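Local coordinates for cycloserine biosynthesis protein DcsG (Streptomyces lavendulae, PDB 6JIL) that catalyses the ATP- and magnesium-dependent cyclisation of O-ureido-D-serine to the antibiotic D-cycloserine, as a monomeric ligase of the ATP-grasp family, at residues L85-L95 / M266-E274; C142-Y150 / M205-T216. One frame throughout, in Å; residues are numbered along the deposited sequence.

Contact 1 of 2, residues L85-L95 / M266-E274. With MG (magnesium ion), chain I; MG (magnesium ion), chain H; ADP (adenosine-5'-diphosphate), chain G.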
loop_
_atom_site.group_PDB
_atom_site.type_symbol
_atom_site.label_atom_id
_atom_site.label_comp_id
_atom_site.label_asym_id
_atom_site.label_seq_id
_atom_site.Cartn_x
_atom_site.Cartn_y
_atom_site.Cartn_z
ATOM N N LEU A 85 -7.042 -5.571 -10.358
ATOM C CA LEU A 85 -6.395 -4.510 -9.583
ATOM C C LEU A 85 -6.126 -4.982 -8.157
ATOM O O LEU A 85 -5.046 -4.771 -7.620
ATOM C CB LEU A 85 -7.290 -3.263 -9.521
ATOM C CG LEU A 85 -6.669 -1.868 -9.349
ATOM C CD1 LEU A 85 -7.685 -0.973 -8.676
ATOM C CD2 LEU A 85 -5.395 -1.914 -8.534
ATOM N N VAL A 86 -7.115 -5.617 -7.542
ATOM C CA VAL A 86 -6.965 -6.101 -6.177
ATOM C C VAL A 86 -5.800 -7.076 -6.003
ATOM O O VAL A 86 -4.945 -6.868 -5.142
ATOM C CB VAL A 86 -8.270 -6.776 -5.678
ATOM C CG1 VAL A 86 -8.048 -7.417 -4.298
ATOM C CG2 VAL A 86 -9.389 -5.738 -5.608
ATOM N N ARG A 87 -5.758 -8.133 -6.810
ATOM C CA ARG A 87 -4.683 -9.118 -6.696
ATOM C C ARG A 87 -3.314 -8.483 -6.908
ATOM O O ARG A 87 -2.344 -8.816 -6.225
ATOM C CB ARG A 87 -4.850 -10.245 -7.724
ATOM C CG ARG A 87 -6.176 -10.978 -7.680
ATOM C CD ARG A 87 -6.165 -12.199 -8.599
ATOM N NE ARG A 87 -7.503 -12.484 -9.118
ATOM C CZ ARG A 87 -8.009 -11.955 -10.233
ATOM N NH1 ARG A 87 -7.289 -11.111 -10.964
ATOM N NH2 ARG A 87 -9.249 -12.252 -10.610
ATOM N N TRP A 88 -3.252 -7.570 -7.870
ATOM C CA TRP A 88 -2.015 -6.888 -8.228
ATOM C C TRP A 88 -1.559 -5.884 -7.162
ATOM O O TRP A 88 -0.366 -5.794 -6.853
ATOM C CB TRP A 88 -2.207 -6.167 -9.567
ATOM C CG TRP A 88 -0.941 -5.652 -10.192
ATOM C CD1 TRP A 88 0.026 -6.391 -10.805
ATOM C CD2 TRP A 88 -0.497 -4.293 -10.243
ATOM N NE1 TRP A 88 1.044 -5.580 -11.231
ATOM C CE2 TRP A 88 0.752 -4.287 -10.900
ATOM C CE3 TRP A 88 -1.031 -3.080 -9.796
ATOM C CZ2 TRP A 88 1.480 -3.114 -11.123
ATOM C CZ3 TRP A 88 -0.305 -1.909 -10.015
ATOM C CH2 TRP A 88 0.940 -1.939 -10.675
ATOM N N ALA A 89 -2.516 -5.149 -6.595
ATOM C CA ALA A 89 -2.225 -4.126 -5.601
ATOM C C ALA A 89 -1.858 -4.666 -4.236
ATOM O O ALA A 89 -1.208 -3.978 -3.461
ATOM C CB ALA A 89 -3.414 -3.165 -5.473
ATOM N N LEU A 90 -2.273 -5.890 -3.933
ATOM C CA LEU A 90 -1.967 -6.486 -2.634
ATOM C C LEU A 90 -0.695 -7.318 -2.613
ATOM O O LEU A 90 -0.524 -8.172 -1.744
ATOM C CB LEU A 90 -3.135 -7.344 -2.149
ATOM C CG LEU A 90 -4.275 -6.577 -1.481
ATOM C CD1 LEU A 90 -4.812 -5.557 -2.439
ATOM C CD2 LEU A 90 -5.369 -7.539 -1.042
ATOM N N ASP A 91 0.196 -7.071 -3.567
ATOM C CA ASP A 91 1.463 -7.799 -3.642
ATOM C C ASP A 91 2.544 -6.863 -4.165
ATOM O O ASP A 91 2.517 -6.462 -5.327
ATOM C CB ASP A 91 1.322 -9.019 -4.555
ATOM C CG ASP A 91 2.598 -9.847 -4.636
ATOM O OD1 ASP A 91 2.504 -11.034 -5.019
ATOM O OD2 ASP A 91 3.692 -9.320 -4.336
ATOM N N LYS A 92 3.492 -6.523 -3.297
ATOM C CA LYS A 92 4.564 -5.599 -3.646
ATOM C C LYS A 92 5.384 -5.965 -4.875
ATOM O O LYS A 92 6.296 -5.233 -5.258
ATOM C CB LYS A 92 5.479 -5.380 -2.442
ATOM C CG LYS A 92 4.870 -4.460 -1.383
ATOM C CD LYS A 92 5.795 -4.311 -0.180
ATOM C CE LYS A 92 5.289 -3.252 0.792
ATOM N NZ LYS A 92 3.910 -3.549 1.265
ATOM N N ARG A 93 5.059 -7.091 -5.498
ATOM C CA ARG A 93 5.757 -7.486 -6.710
ATOM C C ARG A 93 5.406 -6.492 -7.822
ATOM O O ARG A 93 6.007 -6.512 -8.897
ATOM C CB ARG A 93 5.366 -8.909 -7.110
ATOM C CG ARG A 93 6.064 -9.963 -6.269
ATOM C CD ARG A 93 5.252 -11.227 -6.172
ATOM N NE ARG A 93 5.016 -11.838 -7.472
ATOM C CZ ARG A 93 4.093 -12.768 -7.690
ATOM N NH1 ARG A 93 3.327 -13.179 -6.686
ATOM N NH2 ARG A 93 3.930 -13.277 -8.906
ATOM N N TYR A 94 4.446 -5.609 -7.557
ATOM C CA TYR A 94 4.070 -4.608 -8.549
ATOM C C TYR A 94 5.234 -3.632 -8.769
ATOM O O TYR A 94 5.265 -2.901 -9.759
ATOM C CB TYR A 94 2.790 -3.856 -8.116
ATOM C CG TYR A 94 2.885 -3.164 -6.768
ATOM C CD1 TYR A 94 3.781 -2.110 -6.561
ATOM C CD2 TYR A 94 2.134 -3.605 -5.682
ATOM C CE1 TYR A 94 3.931 -1.527 -5.308
ATOM C CE2 TYR A 94 2.278 -3.027 -4.420
ATOM C CZ TYR A 94 3.182 -1.995 -4.239
ATOM O OH TYR A 94 3.381 -1.460 -2.988
ATOM N N LEU A 95 6.199 -3.620 -7.853
ATOM C CA LEU A 95 7.353 -2.726 -7.995
ATOM C C LEU A 95 8.185 -3.049 -9.239
ATOM O O LEU A 95 8.867 -2.178 -9.772
ATOM C CB LEU A 95 8.260 -2.788 -6.760
ATOM C CG LEU A 95 7.738 -2.177 -5.456
ATOM C CD1 LEU A 95 8.710 -2.504 -4.350
ATOM C CD2 LEU A 95 7.565 -0.667 -5.592
HETATM N N MSE A 266 12.039 8.088 -5.375
HETATM C CA MSE A 266 11.767 6.744 -5.874
HETATM C C MSE A 266 10.665 6.092 -5.038
HETATM O O MSE A 266 10.571 6.302 -3.827
HETATM C CB MSE A 266 13.040 5.878 -5.883
HETATM C CG MSE A 266 13.860 5.871 -4.601
HETATM SE SE MSE A 266 15.547 4.887 -4.807
HETATM C CE MSE A 266 16.567 6.231 -5.747
ATOM N N VAL A 267 9.819 5.316 -5.701
ATOM C CA VAL A 267 8.719 4.650 -5.038
ATOM C C VAL A 267 9.195 3.636 -4.006
ATOM O O VAL A 267 10.082 2.831 -4.279
ATOM C CB VAL A 267 7.823 3.936 -6.065
ATOM C CG1 VAL A 267 6.686 3.218 -5.359
ATOM C CG2 VAL A 267 7.284 4.947 -7.069
ATOM N N LEU A 268 8.604 3.705 -2.814
ATOM C CA LEU A 268 8.903 2.796 -1.711
ATOM C C LEU A 268 7.841 1.721 -1.860
ATOM O O LEU A 268 8.138 0.539 -1.977
ATOM C CB LEU A 268 8.701 3.506 -0.372
ATOM C CG LEU A 268 9.171 2.900 0.958
ATOM C CD1 LEU A 268 8.347 3.530 2.077
ATOM C CD2 LEU A 268 9.022 1.404 0.983
ATOM N N GLU A 269 6.586 2.160 -1.830
ATOM C CA GLU A 269 5.445 1.279 -1.993
ATOM C C GLU A 269 4.281 2.122 -2.494
ATOM O O GLU A 269 4.314 3.353 -2.426
ATOM C CB GLU A 269 5.075 0.587 -0.676
ATOM C CG GLU A 269 4.344 1.455 0.333
ATOM C CD GLU A 269 3.436 0.633 1.230
ATOM O OE1 GLU A 269 2.652 -0.169 0.686
ATOM O OE2 GLU A 269 3.499 0.790 2.466
HETATM N N MSE A 270 3.256 1.452 -3.000
HETATM C CA MSE A 270 2.086 2.121 -3.547
HETATM C C MSE A 270 0.841 1.335 -3.160
HETATM O O MSE A 270 0.827 0.111 -3.254
HETATM C CB MSE A 270 2.229 2.201 -5.067
HETATM C CG MSE A 270 0.961 2.489 -5.829
HETATM SE SE MSE A 270 1.276 2.482 -7.753
HETATM C CE MSE A 270 0.820 4.314 -8.119
ATOM N N GLU A 271 -0.197 2.036 -2.710
ATOM C CA GLU A 271 -1.446 1.386 -2.304
ATOM C C GLU A 271 -2.646 1.857 -3.116
ATOM O O GLU A 271 -3.052 3.022 -3.048
ATOM C CB GLU A 271 -1.687 1.606 -0.806
ATOM C CG GLU A 271 -0.803 0.722 0.063
ATOM C CD GLU A 271 -0.859 1.090 1.528
ATOM O OE1 GLU A 271 -1.968 1.282 2.064
ATOM O OE2 GLU A 271 0.211 1.185 2.148
ATOM N N LEU A 272 -3.224 0.928 -3.869
ATOM C CA LEU A 272 -4.352 1.235 -4.732
ATOM C C LEU A 272 -5.646 0.531 -4.364
ATOM O O LEU A 272 -6.721 0.915 -4.830
ATOM C CB LEU A 272 -3.980 0.877 -6.166
ATOM C CG LEU A 272 -2.593 1.386 -6.552
ATOM C CD1 LEU A 272 -2.270 0.956 -7.960
ATOM C CD2 LEU A 272 -2.547 2.904 -6.413
ATOM N N CYS A 273 -5.545 -0.498 -3.532
ATOM C CA CYS A 273 -6.717 -1.264 -3.138
ATOM C C CYS A 273 -7.404 -0.721 -1.900
ATOM O O CYS A 273 -8.545 -0.281 -1.978
ATOM C CB CYS A 273 -6.336 -2.720 -2.907
ATOM S SG CYS A 273 -7.733 -3.749 -2.460
ATOM N N GLU A 274 -6.711 -0.770 -0.764
ATOM C CA GLU A 274 -7.248 -0.278 0.504
ATOM C C GLU A 274 -6.218 0.608 1.217
ATOM O O GLU A 274 -5.730 0.273 2.292
ATOM C CB GLU A 274 -7.632 -1.460 1.397
ATOM C CG GLU A 274 -6.704 -2.660 1.292
ATOM C CD GLU A 274 -5.242 -2.298 1.473
ATOM O OE1 GLU A 274 -4.672 -1.638 0.576
ATOM O OE2 GLU A 274 -4.661 -2.667 2.515
HETATM MG MG MG I . 1.611 -0.430 2.746
HETATM MG MG MG H . 4.317 2.098 4.096
HETATM P PB ADP G . 4.339 -1.586 4.560
HETATM O O1B ADP G . 4.253 -0.055 5.060
HETATM O O2B ADP G . 3.271 -1.843 3.500
HETATM O O3B ADP G . 4.096 -2.515 5.769
HETATM P PA ADP G . 6.768 -0.650 3.673
HETATM O O1A ADP G . 7.439 -0.797 2.382
HETATM O O2A ADP G . 5.969 0.724 3.651
HETATM O O3A ADP G . 5.790 -1.939 3.893
HETATM O "O5'" ADP G . 7.890 -0.669 4.826
HETATM C "C5'" ADP G . 7.337 -0.159 6.040
HETATM C "C4'" ADP G . 8.307 0.879 6.619
HETATM O "O4'" ADP G . 9.634 0.315 6.721
HETATM C "C3'" ADP G . 8.406 2.103 5.717
HETATM O "O3'" ADP G . 7.436 3.088 6.054
HETATM C "C2'" ADP G . 9.846 2.575 5.932
HETATM O "O2'" ADP G . 9.944 3.497 7.023
HETATM C "C1'" ADP G . 10.616 1.262 6.199
HETATM N N9 ADP G . 11.261 0.745 4.958
HETATM C C8 ADP G . 10.869 -0.336 4.208
HETATM N N7 ADP G . 11.694 -0.535 3.223
HETATM C C5 ADP G . 12.670 0.395 3.264
HETATM C C6 ADP G . 13.923 0.549 2.610
HETATM N N6 ADP G . 14.266 -0.257 1.535
HETATM N N1 ADP G . 14.780 1.481 3.069
HETATM C C2 ADP G . 14.486 2.255 4.116
HETATM N N3 ADP G . 13.328 2.141 4.763
HETATM C C4 ADP G . 12.404 1.241 4.381
HETATM O O HOH W 1 -3.340 -1.630 -2.299
HETATM O O HOH W 2 1.956 -2.173 -0.926
HETATM O O HOH W 3 4.931 2.424 6.428
HETATM O O HOH W 4 4.684 4.083 2.943
HETATM O O HOH W 5 0.687 -2.463 2.210
#

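Contact 2 of 2, residues C142-Y150 / M205-T216. With ADP (adenosine-5'-diphosphate), chain G.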
loop_
_atom_site.group_PDB
_atom_site.type_symbol
_atom_site.label_atom_id
_atom_site.label_comp_id
_atom_site.label_asym_id
_atom_site.label_seq_id
_atom_site.Cartn_x
_atom_site.Cartn_y
_atom_site.Cartn_z
ATOM N N CYS A 142 1.285 -4.998 5.201
ATOM C CA CYS A 142 1.013 -3.577 5.412
ATOM C C CYS A 142 1.246 -3.236 6.873
ATOM O O CYS A 142 1.477 -4.119 7.706
ATOM C CB CYS A 142 -0.437 -3.219 5.043
ATOM S SG CYS A 142 -1.734 -3.864 6.161
ATOM N N TYR A 143 1.193 -1.945 7.172
ATOM C CA TYR A 143 1.364 -1.463 8.534
ATOM C C TYR A 143 2.630 -2.006 9.200
ATOM O O TYR A 143 2.614 -2.376 10.372
ATOM C CB TYR A 143 0.125 -1.848 9.341
ATOM C CG TYR A 143 -0.230 -0.874 10.439
ATOM C CD1 TYR A 143 -0.439 0.475 10.159
ATOM C CD2 TYR A 143 -0.373 -1.305 11.758
ATOM C CE1 TYR A 143 -0.782 1.379 11.173
ATOM C CE2 TYR A 143 -0.713 -0.416 12.770
ATOM C CZ TYR A 143 -0.916 0.924 12.472
ATOM O OH TYR A 143 -1.251 1.798 13.480
ATOM N N SER A 144 3.722 -2.052 8.442
ATOM C CA SER A 144 5.007 -2.536 8.944
ATOM C C SER A 144 5.055 -4.024 9.317
ATOM O O SER A 144 6.017 -4.465 9.943
ATOM C CB SER A 144 5.439 -1.711 10.161
ATOM O OG SER A 144 5.607 -0.340 9.831
ATOM N N LYS A 145 4.045 -4.804 8.936
ATOM C CA LYS A 145 4.044 -6.227 9.275
ATOM C C LYS A 145 5.256 -7.020 8.766
ATOM O O LYS A 145 5.592 -6.989 7.582
ATOM C CB LYS A 145 2.775 -6.907 8.768
ATOM C CG LYS A 145 2.651 -8.331 9.288
ATOM C CD LYS A 145 1.426 -9.044 8.765
ATOM C CE LYS A 145 1.257 -10.363 9.484
ATOM N NZ LYS A 145 1.266 -10.134 10.962
ATOM N N ASP A 146 5.890 -7.743 9.681
ATOM C CA ASP A 146 7.064 -8.572 9.392
ATOM C C ASP A 146 8.140 -7.875 8.573
ATOM O O ASP A 146 8.831 -8.510 7.774
ATOM C CB ASP A 146 6.647 -9.874 8.700
ATOM C CG ASP A 146 5.761 -10.741 9.581
ATOM O OD1 ASP A 146 6.141 -11.001 10.736
ATOM O OD2 ASP A 146 4.683 -11.170 9.122
ATOM N N VAL A 147 8.284 -6.570 8.781
ATOM C CA VAL A 147 9.293 -5.796 8.081
ATOM C C VAL A 147 10.446 -5.588 9.047
ATOM O O VAL A 147 10.224 -5.220 10.202
ATOM C CB VAL A 147 8.757 -4.424 7.657
ATOM C CG1 VAL A 147 9.863 -3.622 7.014
ATOM C CG2 VAL A 147 7.591 -4.594 6.698
ATOM N N GLN A 148 11.672 -5.829 8.585
ATOM C CA GLN A 148 12.839 -5.667 9.445
ATOM C C GLN A 148 14.084 -5.128 8.740
ATOM O O GLN A 148 14.276 -5.311 7.535
ATOM C CB GLN A 148 13.184 -6.996 10.140
ATOM C CG GLN A 148 12.069 -7.554 11.019
ATOM C CD GLN A 148 12.518 -8.717 11.899
ATOM O OE1 GLN A 148 11.692 -9.437 12.469
ATOM N NE2 GLN A 148 13.830 -8.898 12.020
ATOM N N ARG A 149 14.930 -4.481 9.536
ATOM C CA ARG A 149 16.175 -3.871 9.090
ATOM C C ARG A 149 17.365 -4.710 9.564
ATOM O O ARG A 149 17.388 -5.175 10.704
ATOM C CB ARG A 149 16.247 -2.457 9.675
ATOM C CG ARG A 149 17.490 -1.669 9.370
ATOM C CD ARG A 149 17.393 -0.312 10.048
ATOM N NE ARG A 149 18.515 0.560 9.720
ATOM C CZ ARG A 149 18.513 1.871 9.926
ATOM N NH1 ARG A 149 17.451 2.458 10.458
ATOM N NH2 ARG A 149 19.565 2.595 9.581
ATOM N N TYR A 150 18.345 -4.908 8.689
ATOM C CA TYR A 150 19.530 -5.694 9.042
ATOM C C TYR A 150 20.837 -5.121 8.501
ATOM O O TYR A 150 20.873 -4.551 7.408
ATOM C CB TYR A 150 19.433 -7.134 8.508
ATOM C CG TYR A 150 18.218 -7.926 8.933
ATOM C CD1 TYR A 150 17.020 -7.853 8.218
ATOM C CD2 TYR A 150 18.275 -8.769 10.043
ATOM C CE1 TYR A 150 15.904 -8.606 8.603
ATOM C CE2 TYR A 150 17.180 -9.519 10.434
ATOM C CZ TYR A 150 15.999 -9.439 9.716
ATOM O OH TYR A 150 14.927 -10.197 10.120
HETATM N N MSE A 205 10.335 4.034 10.110
HETATM C CA MSE A 205 9.670 3.005 10.910
HETATM C C MSE A 205 10.644 1.985 11.498
HETATM O O MSE A 205 10.397 1.409 12.560
HETATM C CB MSE A 205 8.640 2.271 10.051
HETATM C CG MSE A 205 7.476 3.133 9.589
HETATM SE SE MSE A 205 6.279 3.594 11.040
HETATM C CE MSE A 205 6.612 5.495 11.170
ATOM N N LEU A 206 11.744 1.764 10.794
ATOM C CA LEU A 206 12.758 0.809 11.215
ATOM C C LEU A 206 13.896 1.505 11.964
ATOM O O LEU A 206 14.718 2.197 11.358
ATOM C CB LEU A 206 13.304 0.088 9.981
ATOM C CG LEU A 206 12.472 -1.011 9.301
ATOM C CD1 LEU A 206 11.017 -0.970 9.747
ATOM C CD2 LEU A 206 12.600 -0.861 7.804
HETATM N N MSE A 207 13.948 1.316 13.279
HETATM C CA MSE A 207 14.988 1.933 14.097
HETATM C C MSE A 207 16.301 1.166 14.024
HETATM O O MSE A 207 16.312 -0.057 13.897
HETATM C CB MSE A 207 14.542 2.012 15.558
HETATM C CG MSE A 207 13.316 2.877 15.806
HETATM SE SE MSE A 207 13.428 4.660 15.045
HETATM C CE MSE A 207 15.052 5.272 15.904
ATOM N N PRO A 208 17.434 1.880 14.107
ATOM C CA PRO A 208 18.751 1.239 14.051
ATOM C C PRO A 208 18.916 0.173 15.138
ATOM O O PRO A 208 19.661 -0.782 14.965
ATOM C CB PRO A 208 19.711 2.410 14.247
ATOM C CG PRO A 208 18.959 3.565 13.665
ATOM C CD PRO A 208 17.570 3.344 14.198
ATOM N N ASP A 209 18.205 0.339 16.250
ATOM C CA ASP A 209 18.289 -0.601 17.365
ATOM C C ASP A 209 17.362 -1.815 17.245
ATOM O O ASP A 209 17.157 -2.535 18.222
ATOM C CB ASP A 209 18.003 0.118 18.690
ATOM C CG ASP A 209 16.527 0.407 18.897
ATOM O OD1 ASP A 209 16.172 0.987 19.946
ATOM O OD2 ASP A 209 15.716 0.053 18.018
ATOM N N GLY A 210 16.791 -2.035 16.064
ATOM C CA GLY A 210 15.918 -3.183 15.877
ATOM C C GLY A 210 14.434 -2.917 16.066
ATOM O O GLY A 210 13.591 -3.741 15.706
ATOM N N THR A 211 14.102 -1.765 16.631
ATOM C CA THR A 211 12.705 -1.431 16.846
ATOM C C THR A 211 11.991 -1.201 15.518
ATOM O O THR A 211 12.549 -0.616 14.586
ATOM C CB THR A 211 12.565 -0.170 17.709
ATOM O OG1 THR A 211 13.353 -0.320 18.899
ATOM C CG2 THR A 211 11.106 0.051 18.089
ATOM N N VAL A 212 10.757 -1.678 15.436
ATOM C CA VAL A 212 9.956 -1.514 14.235
ATOM C C VAL A 212 8.688 -0.778 14.629
ATOM O O VAL A 212 7.848 -1.315 15.342
ATOM C CB VAL A 212 9.591 -2.878 13.622
ATOM C CG1 VAL A 212 8.738 -2.683 12.369
ATOM C CG2 VAL A 212 10.857 -3.643 13.294
ATOM N N HIS A 213 8.559 0.466 14.183
ATOM C CA HIS A 213 7.379 1.249 14.508
ATOM C C HIS A 213 6.225 0.987 13.563
ATOM O O HIS A 213 6.374 0.350 12.522
ATOM C CB HIS A 213 7.701 2.747 14.510
ATOM C CG HIS A 213 8.548 3.172 15.666
ATOM N ND1 HIS A 213 9.781 3.770 15.508
ATOM C CD2 HIS A 213 8.352 3.053 17.002
ATOM C CE1 HIS A 213 10.308 4.000 16.698
ATOM N NE2 HIS A 213 9.462 3.574 17.620
ATOM N N VAL A 214 5.071 1.497 13.961
ATOM C CA VAL A 214 3.845 1.374 13.208
ATOM C C VAL A 214 3.418 2.839 12.988
ATOM O O VAL A 214 3.416 3.634 13.922
ATOM C CB VAL A 214 2.838 0.522 14.040
ATOM C CG1 VAL A 214 1.649 1.340 14.495
ATOM C CG2 VAL A 214 2.431 -0.686 13.240
ATOM N N PRO A 215 3.076 3.213 11.741
ATOM C CA PRO A 215 2.666 4.574 11.361
ATOM C C PRO A 215 1.442 5.191 12.030
ATOM O O PRO A 215 0.425 5.421 11.382
ATOM C CB PRO A 215 2.495 4.462 9.853
ATOM C CG PRO A 215 1.965 3.091 9.705
ATOM C CD PRO A 215 2.878 2.292 10.609
ATOM N N THR A 216 1.554 5.475 13.323
ATOM C CA THR A 216 0.465 6.089 14.071
ATOM C C THR A 216 0.429 7.595 13.779
ATOM O O THR A 216 1.370 8.141 13.207
ATOM C CB THR A 216 0.648 5.851 15.577
ATOM O OG1 THR A 216 2.029 6.028 15.921
ATOM C CG2 THR A 216 0.212 4.442 15.946
HETATM P PB ADP G . 4.339 -1.586 4.560
HETATM O O1B ADP G . 4.253 -0.055 5.060
HETATM O O2B ADP G . 3.271 -1.843 3.500
HETATM O O3B ADP G . 4.096 -2.515 5.769
HETATM P PA ADP G . 6.768 -0.650 3.673
HETATM O O1A ADP G . 7.439 -0.797 2.382
HETATM O O2A ADP G . 5.969 0.724 3.651
HETATM O O3A ADP G . 5.790 -1.939 3.893
HETATM O "O5'" ADP G . 7.890 -0.669 4.826
HETATM C "C5'" ADP G . 7.337 -0.159 6.040
HETATM C "C4'" ADP G . 8.307 0.879 6.619
HETATM O "O4'" ADP G . 9.634 0.315 6.721
HETATM C "C3'" ADP G . 8.406 2.103 5.717
HETATM O "O3'" ADP G . 7.436 3.088 6.054
HETATM C "C2'" ADP G . 9.846 2.575 5.932
HETATM O "O2'" ADP G . 9.944 3.497 7.023
HETATM C "C1'" ADP G . 10.616 1.262 6.199
HETATM N N9 ADP G . 11.261 0.745 4.958
HETATM C C8 ADP G . 10.869 -0.336 4.208
HETATM N N7 ADP G . 11.694 -0.535 3.223
HETATM C C5 ADP G . 12.670 0.395 3.264
HETATM C C6 ADP G . 13.923 0.549 2.610
HETATM N N6 ADP G . 14.266 -0.257 1.535
HETATM N N1 ADP G . 14.780 1.481 3.069
HETATM C C2 ADP G . 14.486 2.255 4.116
HETATM N N3 ADP G . 13.328 2.141 4.763
HETATM C C4 ADP G . 12.404 1.241 4.381
HETATM O O HOH W 6 -2.442 4.176 12.692
HETATM O O HOH W 7 18.042 -2.613 12.688
#

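Contact 1 of 2, residues L85-L95 / M266-E274
Cys273 and Leu272 pack against the end of helix 83-89, and this is the close-fitting, largely apolar part of the contact. Ala89, small enough to let the backbones come near, sets its CB 3.9 Å from Cys273 CB, and methyl CD1 of Leu90 meets the same cysteine. CD2 of Leu85 reaches Leu272 CB, the two leucines crossing at about a right angle, while Leu272 CD1 lies at the edge of the Trp88 ring. Farther along, Tyr94 combines apolar and polar roles. With chi1 at 57°, its CG lies between backbone N and carbonyl carbon, and the ring carries its hydroxyl to the strand, where Met270 N donates to Tyr94 OH over 2.9 Å in a nearly straight bond (179°). Beyond it the contact opens onto water and ligand. One water bridges Tyr94 OH, Lys92 NZ and Glu269 OE1; Lys92 NZ also donates to ADP O2B at 2.9 Å. Glu269 holds one magnesium through both oxygens and shares OE2 with the second, 2.2 Å away, whereas Glu271 OE2 binds the first ion and its OE1 is salt-bridged to Arg254. Lysine and the two magnesium ions would probably draw charge off the diphosphate, consistent with ATP-grasp phosphoryl transfer.

Contact 2 of 2, residues C142-Y150 / M205-T216
Ser144 and Val214 bring their CA atoms to 5.9 Å where the type I' turn from Cys142 to Lys145 passes the irregular loop 205-216, and Arg149 lies similarly close to Leu206 at the start of strand 148-151. The small serine fits this close approach: its OG donates to His213 O over 2.9 Å, within the carbonyl plane, chi1 of -61° keeping OG beside its own backbone N. The backbone N of Ser144 donates to ADP O3B. Tyr143 lays its broad ring along the loop, with Pro215 CG 3.6 Å from Tyr143 CE1, and its hydroxyl meets a water. Leu206 CD2 comes across Val147 CG1 at 4.0 Å, the two side chains nearly perpendicular; Leu206 also packs on the ribose, whose O2' accepts from Met205 N. The long arm of Arg149, fully extended from CG to NE, runs past Leu206 CB until NH1 reaches Leu206 O at 2.9 Å. This oxygen lies 4° out of the guanidinium plane, with Pro208 CA over one face, and Glu133 and Asp182 take salt bridges from the same arginine. Serine and arginine side chains thus tie down the loop through its carbonyls, while the backbone N-H groups of Ser144 and Met205 donate to phosphate and ribose.

In the fold
Both contacts close around the same ADP, with contact 2 nested in the chain loop that contact 1 spans and their nearest atoms about 5 Å apart. Contact 1 is core: nearly all its touching residues are buried, and it joins helices 83-89 and 94-100 to strand 265-271 at the edge of the five-stranded sheet. Contact 2, its centre about 15 Å from the centre of the chain, is only partly buried and joins strand 148-151 of the four-stranded sheet to a loop, so no secondary-structure element is shared. Their chemistry follows: carboxylates, lysine and magnesium address the diphosphate in the first, while turn and loop amides grip phosphate and ribose in the second, as expected where two ATP-grasp sheets enclose nucleotide.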